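Local coordinates for transcriptional activator, putative, Baf family (PDB 2NRH), which probably phosphorylates pantothenate with ATP, the first step of coenzyme A biosynthesis, working as a homodimeric type III pantothenate kinase that needs a monovalent cation, at residues V89-S94 with L193-G198; Y40-V43 with L47-H50; F110-P113 with N117-K120. The protein carries 2 engineered substitutions. All coordinates share one frame; numbering follows the deposited sequence.

In the fold
Along the chain come contact 2, the opening of contact 1, all of contact 3 and the return of contact 1. Two mixed five-stranded sheets mark the two-lobed actin-like ATPase fold. Contact 2 belongs to the first sheet, while contacts 1 and 3 both reach the second, through strands 87-92 and 105-113. Contact 1 lies centrally, its centre about 18 Å from that of contact 2 and 17 Å from that of contact 3. Its helix 194-204 also touches strand 38-42 of the first sheet, I195 on I41, and S94 touches N117. Contacts 2 and 3 stay about 11 Å apart (nearest atoms). Contact 1 adjoins the predicted nucleotide and cation sites; contact 3 faces the second subunit.

Contact 1 of 3, residues V89-S94 with L193-G198; sequences VVDAGS and LLIFRG. With SO4 (sulfate ion), chain D.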
# COMPACT_ATOMS: atom_id res chain seq x y z
N VAL B 89 1.23 -15.87 -9.32
CA VAL B 89 2.38 -15.93 -8.41
C VAL B 89 2.56 -14.65 -7.58
O VAL B 89 2.66 -13.58 -8.10
CB VAL B 89 3.66 -16.31 -9.13
CG1 VAL B 89 4.78 -16.55 -8.11
CG2 VAL B 89 3.45 -17.56 -9.96
N VAL B 90 2.58 -14.83 -6.25
CA VAL B 90 2.65 -13.77 -5.25
C VAL B 90 3.86 -14.05 -4.39
O VAL B 90 3.94 -15.09 -3.79
CB VAL B 90 1.34 -13.69 -4.39
CG1 VAL B 90 1.33 -12.41 -3.46
CG2 VAL B 90 0.10 -13.61 -5.30
N ASP B 91 4.84 -13.14 -4.43
CA ASP B 91 6.01 -13.20 -3.55
C ASP B 91 5.85 -12.03 -2.57
O ASP B 91 5.96 -10.83 -2.93
CB ASP B 91 7.29 -13.04 -4.34
CG ASP B 91 8.54 -13.33 -3.52
OD1 ASP B 91 8.43 -13.69 -2.33
OD2 ASP B 91 9.67 -13.21 -4.08
N ALA B 92 5.58 -12.42 -1.34
CA ALA B 92 5.27 -11.48 -0.27
C ALA B 92 6.47 -11.39 0.73
O ALA B 92 6.59 -12.17 1.67
CB ALA B 92 3.96 -11.86 0.40
N GLY B 93 7.35 -10.43 0.44
CA GLY B 93 8.47 -10.06 1.33
C GLY B 93 8.46 -8.56 1.53
O GLY B 93 7.42 -7.97 1.86
N SER B 94 9.62 -7.94 1.30
CA SER B 94 9.84 -6.50 1.42
C SER B 94 8.94 -5.74 0.52
O SER B 94 8.60 -4.61 0.79
CB SER B 94 11.24 -6.15 0.93
OG SER B 94 12.14 -7.03 1.51
N LEU B 193 9.84 -22.29 -1.15
CA LEU B 193 10.94 -22.49 -2.05
C LEU B 193 10.61 -22.30 -3.52
O LEU B 193 11.30 -22.85 -4.36
CB LEU B 193 11.54 -23.89 -1.87
CG LEU B 193 11.89 -24.46 -0.49
CD1 LEU B 193 12.05 -25.97 -0.59
CD2 LEU B 193 13.15 -23.87 0.10
N LEU B 194 9.61 -21.49 -3.86
CA LEU B 194 9.27 -21.32 -5.27
C LEU B 194 10.44 -20.97 -6.21
O LEU B 194 10.55 -21.50 -7.33
CB LEU B 194 8.18 -20.26 -5.45
CG LEU B 194 6.81 -20.77 -5.76
CD1 LEU B 194 6.06 -19.67 -6.46
CD2 LEU B 194 6.84 -22.10 -6.64
N ILE B 195 11.27 -20.05 -5.74
CA ILE B 195 12.33 -19.46 -6.52
C ILE B 195 13.39 -20.53 -6.73
O ILE B 195 13.85 -20.72 -7.84
CB ILE B 195 12.89 -18.17 -5.82
CG1 ILE B 195 11.93 -17.01 -6.05
CG2 ILE B 195 14.19 -17.75 -6.39
CD1 ILE B 195 12.42 -15.68 -5.49
N PHE B 196 13.78 -21.21 -5.65
CA PHE B 196 14.80 -22.26 -5.72
C PHE B 196 14.35 -23.43 -6.59
O PHE B 196 15.20 -24.16 -7.10
CB PHE B 196 15.14 -22.79 -4.32
CG PHE B 196 16.01 -21.90 -3.53
CD1 PHE B 196 17.25 -21.50 -4.03
CD2 PHE B 196 15.61 -21.48 -2.27
CE1 PHE B 196 18.08 -20.65 -3.29
CE2 PHE B 196 16.43 -20.63 -1.50
CZ PHE B 196 17.67 -20.22 -2.02
N ARG B 197 13.04 -23.63 -6.72
CA ARG B 197 12.48 -24.59 -7.68
C ARG B 197 12.68 -24.14 -9.16
O ARG B 197 13.04 -24.95 -10.02
CB ARG B 197 10.99 -24.85 -7.41
CG ARG B 197 10.68 -25.57 -6.10
CD ARG B 197 9.21 -26.14 -6.04
NE ARG B 197 9.19 -27.45 -5.35
CZ ARG B 197 8.29 -28.42 -5.55
NH1 ARG B 197 7.26 -28.27 -6.41
NH2 ARG B 197 8.40 -29.55 -4.87
N GLY B 198 12.43 -22.87 -9.46
CA GLY B 198 12.83 -22.29 -10.75
C GLY B 198 14.30 -22.48 -11.04
O GLY B 198 14.68 -22.96 -12.14
S SO4 D . 15.15 -8.56 -0.17
O1 SO4 D . 13.80 -9.09 0.00
O2 SO4 D . 15.30 -7.48 0.81
O3 SO4 D . 16.11 -9.61 0.10
O4 SO4 D . 15.32 -8.02 -1.54
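In the second sheet of the actin-like ATPase fold, central strand 87-92 meets the first turn of helix 194-204, and the strand side chains that face the helix are V89 and D91. V89 and L194 reach toward each other tip to tip, CG1 of V89 lying 3.8 Å from CD1 of L194. A beta-branched valine suits the extended strand, and the longer leucine spans the gap from the helix, whose backbone stays distant: the CA atoms of D91 and L194 are 8.9 Å apart. D91 stands two residues further on. Its CG is anti to the backbone N (chi1 -170°), and the side chain crosses that of I195 at about a right angle, with OD2 4.0 Å from CD1 of I195. This is plain van der Waals contact; D91 is predicted to bind the potassium ion. In the loop just after the strand, S94, predicted to bind ATP, donates a hydrogen bond from OG to O1 of a sulfate ion, 3.0 Å away. The ion probably came from the crystallisation liquor, but its position is consistent with a pocket that receives phosphate. The first helical turn closes with R197 N bonded to L193 O. I195 also packs on A79 and A80 of helix 75-81, which carries the predicted catalytic D76, while L194 leans on T174 of the adjacent parallel strand 171-174.

Contact 2 of 3, residues Y40-V43 with L47-H50; sequences YINV and LKEH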
# COMPACT_ATOMS: atom_id res chain seq x y z
N TYR B 40 23.68 -18.96 -8.83
CA TYR B 40 22.99 -17.84 -8.25
C TYR B 40 22.08 -17.11 -9.23
O TYR B 40 22.25 -17.23 -10.44
CB TYR B 40 23.99 -16.89 -7.59
CG TYR B 40 24.75 -16.01 -8.54
CD1 TYR B 40 24.30 -14.73 -8.83
CD2 TYR B 40 25.96 -16.45 -9.14
CE1 TYR B 40 25.00 -13.88 -9.71
CE2 TYR B 40 26.67 -15.61 -10.02
CZ TYR B 40 26.19 -14.32 -10.30
OH TYR B 40 26.86 -13.48 -11.15
N ILE B 41 21.11 -16.38 -8.68
CA ILE B 41 20.49 -15.20 -9.32
C ILE B 41 20.63 -13.96 -8.37
O ILE B 41 20.75 -14.08 -7.14
CB ILE B 41 19.03 -15.45 -9.64
CG1 ILE B 41 18.20 -15.60 -8.36
CG2 ILE B 41 18.88 -16.68 -10.57
CD1 ILE B 41 16.75 -15.83 -8.62
N ASN B 42 20.62 -12.77 -8.94
CA ASN B 42 20.90 -11.56 -8.18
C ASN B 42 20.11 -10.37 -8.74
O ASN B 42 20.09 -10.17 -9.94
CB ASN B 42 22.42 -11.28 -8.19
CG ASN B 42 22.75 -9.91 -7.68
OD1 ASN B 42 22.37 -9.54 -6.56
ND2 ASN B 42 23.45 -9.12 -8.49
N VAL B 43 19.44 -9.62 -7.85
CA VAL B 43 18.77 -8.36 -8.22
C VAL B 43 19.51 -7.18 -7.61
O VAL B 43 19.19 -6.05 -7.84
CB VAL B 43 17.23 -8.29 -7.80
CG1 VAL B 43 16.43 -9.37 -8.49
CG2 VAL B 43 17.05 -8.30 -6.26
N LEU B 47 26.02 -5.57 -6.17
CA LEU B 47 26.85 -6.72 -5.89
C LEU B 47 27.36 -7.36 -7.14
O LEU B 47 28.03 -8.40 -7.08
CB LEU B 47 26.15 -7.79 -5.01
CG LEU B 47 25.61 -7.52 -3.59
CD1 LEU B 47 24.99 -8.76 -3.02
CD2 LEU B 47 26.63 -6.95 -2.60
N LYS B 48 27.03 -6.76 -8.28
CA LYS B 48 27.46 -7.28 -9.57
C LYS B 48 29.01 -7.44 -9.79
O LYS B 48 29.45 -8.48 -10.27
CB LYS B 48 26.79 -6.53 -10.69
CG LYS B 48 25.29 -6.85 -10.80
CD LYS B 48 24.73 -6.25 -12.08
CE LYS B 48 23.16 -6.09 -12.11
NZ LYS B 48 22.32 -7.16 -11.47
N GLU B 49 29.81 -6.45 -9.41
CA GLU B 49 31.27 -6.52 -9.47
C GLU B 49 31.82 -7.62 -8.54
O GLU B 49 32.68 -8.43 -8.90
CB GLU B 49 31.83 -5.18 -9.00
CG GLU B 49 32.56 -4.35 -10.07
CD GLU B 49 34.09 -4.37 -9.89
OE1 GLU B 49 34.69 -5.47 -9.95
OE2 GLU B 49 34.69 -3.27 -9.70
N HIS B 50 31.32 -7.60 -7.31
CA HIS B 50 31.71 -8.59 -6.36
C HIS B 50 31.48 -9.99 -6.87
O HIS B 50 32.33 -10.84 -6.70
CB HIS B 50 30.99 -8.41 -5.03
CG HIS B 50 31.32 -9.48 -4.04
ND1 HIS B 50 32.46 -9.44 -3.26
CD2 HIS B 50 30.69 -10.65 -3.74
CE1 HIS B 50 32.49 -10.52 -2.49
NE2 HIS B 50 31.43 -11.26 -2.76
O HOH W 1 23.96 -10.17 -11.25
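With CG anti to the backbone N (chi1 168°), the amide of N42 extends from the strand toward K48, whose otherwise extended chain bends at its last torsion (chi4 -37°) and brings NZ back over the strand end. The two belong to a beta-alpha-beta unit, strand 38-42, helix 48-53 and strand 57-59, and meet where the loop after the first strand leads into the helix. The side chains run obliquely to each other: ND2 of N42 is 3.7 Å from CG of K48, so the amide rests against the aliphatic part of the lysine. On the other branch, OD1 of N42 lies 4.4 Å from CB of L47 and accepts a hydrogen bond from the backbone N of N44, forming an Asx turn. Asparagine fits this buried place because its carbonyl can hold that turn. Leucine suits position 47, which is buried against I8 of strand 4-8 and I26, F29 and L30 of helix 26-30. K48 is exposed, and its ammonium also has a weak, long ion pair with E45. ND2 and NZ, both donors, share a water, which accepts a hydrogen bond of 3.0 Å from ND2 of N42 and a weak one of 3.4 Å from NZ of K48.

Contact 3 of 3, residues F110-P113 with N117-K120; sequences FILP and NYKK
Strand 105-113 runs out at P113 and the chain turns at once into helix 115-125, so that the CA atoms of P113 and N117 stand 6.0 Å apart with no hydrogen bond between the two segments. P113 and Y118 together make most of the contact. CG of Y118 is anti to the carbonyl carbon (chi1 -84°), which sends the ring from the helix back alongside L112 and P113. The pyrrolidine ring of P113 lies over one face of the tyrosine, the two side chains crossing at about a right angle. CB of P113 makes a CH-pi contact, 4.2 Å from the centroid of the Y118 ring and 17° off its normal. CG also sits over the face, while CD of P113 overhangs the phenol end, 3.5 Å from OH of Y118. The carbonyl O of P113 lies 3.2 Å from CE2 of Y118. Proline suits this place because its compact ring offers several CH groups to an aromatic face, and because without an N-H it cannot continue the strand's hydrogen bonding from that atom. The join is a strand-to-helix turn at an outermost strand of the second sheet within this chain, where L112 still pairs through its backbone with I96 of strand 95-102. L112 CG, an apolar branch point, lies 3.9 Å from OH of Y118; the long, flat tyrosine can reach from the helix to both P113 and L112. CB of N117 meets CB of P113 at 4.2 Å. Y118 packs on V154 of helix 146-165. Across the dimer, P113 packs on Y122 and N117 on I125 of the second subunit, and the F110 ring meets that of Y152 of the second subunit with planes at about 50°.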
# COMPACT_ATOMS: atom_id res chain seq x y z
N PHE B 110 2.11 -6.88 -11.02
CA PHE B 110 2.15 -5.60 -10.30
C PHE B 110 2.71 -5.70 -8.91
O PHE B 110 2.91 -6.80 -8.39
CB PHE B 110 0.80 -4.90 -10.28
CG PHE B 110 -0.30 -5.73 -9.69
CD1 PHE B 110 -0.71 -5.51 -8.36
CD2 PHE B 110 -0.93 -6.74 -10.46
CE1 PHE B 110 -1.73 -6.29 -7.79
CE2 PHE B 110 -1.98 -7.51 -9.92
CZ PHE B 110 -2.39 -7.31 -8.57
N ILE B 111 2.91 -4.52 -8.32
CA ILE B 111 3.72 -4.39 -7.10
C ILE B 111 3.00 -3.58 -6.04
O ILE B 111 2.28 -2.53 -6.28
CB ILE B 111 5.16 -3.75 -7.40
CG1 ILE B 111 5.85 -4.45 -8.56
CG2 ILE B 111 6.05 -3.69 -6.14
CD1 ILE B 111 6.96 -3.63 -9.12
N LEU B 112 3.20 -4.05 -4.84
CA LEU B 112 2.60 -3.40 -3.67
C LEU B 112 3.69 -3.18 -2.63
O LEU B 112 4.66 -3.94 -2.59
CB LEU B 112 1.55 -4.38 -3.14
CG LEU B 112 0.03 -4.28 -3.36
CD1 LEU B 112 -0.32 -3.61 -4.58
CD2 LEU B 112 -0.68 -5.62 -3.27
N PRO B 113 3.51 -2.24 -1.70
CA PRO B 113 4.52 -2.35 -0.62
C PRO B 113 4.40 -3.66 0.16
O PRO B 113 3.30 -4.25 0.26
CB PRO B 113 4.19 -1.14 0.32
CG PRO B 113 3.32 -0.22 -0.49
CD PRO B 113 2.51 -1.21 -1.39
N ASN B 117 6.59 -2.35 5.37
CA ASN B 117 6.65 -1.00 4.79
C ASN B 117 5.37 -0.20 4.95
O ASN B 117 5.46 0.97 5.20
CB ASN B 117 7.13 -1.01 3.35
CG ASN B 117 8.65 -1.01 3.28
OD1 ASN B 117 9.36 -0.76 4.28
ND2 ASN B 117 9.16 -1.30 2.09
N TYR B 118 4.21 -0.85 4.81
CA TYR B 118 2.90 -0.24 5.15
C TYR B 118 2.92 0.30 6.59
O TYR B 118 2.51 1.42 6.81
CB TYR B 118 1.76 -1.26 5.04
CG TYR B 118 1.18 -1.46 3.66
CD1 TYR B 118 0.34 -0.49 3.07
CD2 TYR B 118 1.40 -2.66 2.96
CE1 TYR B 118 -0.22 -0.70 1.78
CE2 TYR B 118 0.81 -2.88 1.66
CZ TYR B 118 0.00 -1.89 1.09
OH TYR B 118 -0.60 -2.11 -0.18
N LYS B 119 3.39 -0.52 7.53
CA LYS B 119 3.58 -0.15 8.96
C LYS B 119 4.47 1.06 9.11
O LYS B 119 4.08 1.97 9.80
CB LYS B 119 4.23 -1.32 9.70
CG LYS B 119 3.70 -1.68 11.08
CD LYS B 119 4.24 -3.09 11.44
CE LYS B 119 5.46 -3.10 12.46
NZ LYS B 119 5.13 -3.48 13.93
N LYS B 120 5.63 1.12 8.41
CA LYS B 120 6.50 2.34 8.39
C LYS B 120 5.83 3.60 7.86
O LYS B 120 6.05 4.68 8.42
CB LYS B 120 7.78 2.18 7.52
CG LYS B 120 9.00 1.59 8.21
CD LYS B 120 10.27 1.56 7.30
CE LYS B 120 10.74 3.02 6.86
NZ LYS B 120 12.19 3.09 6.29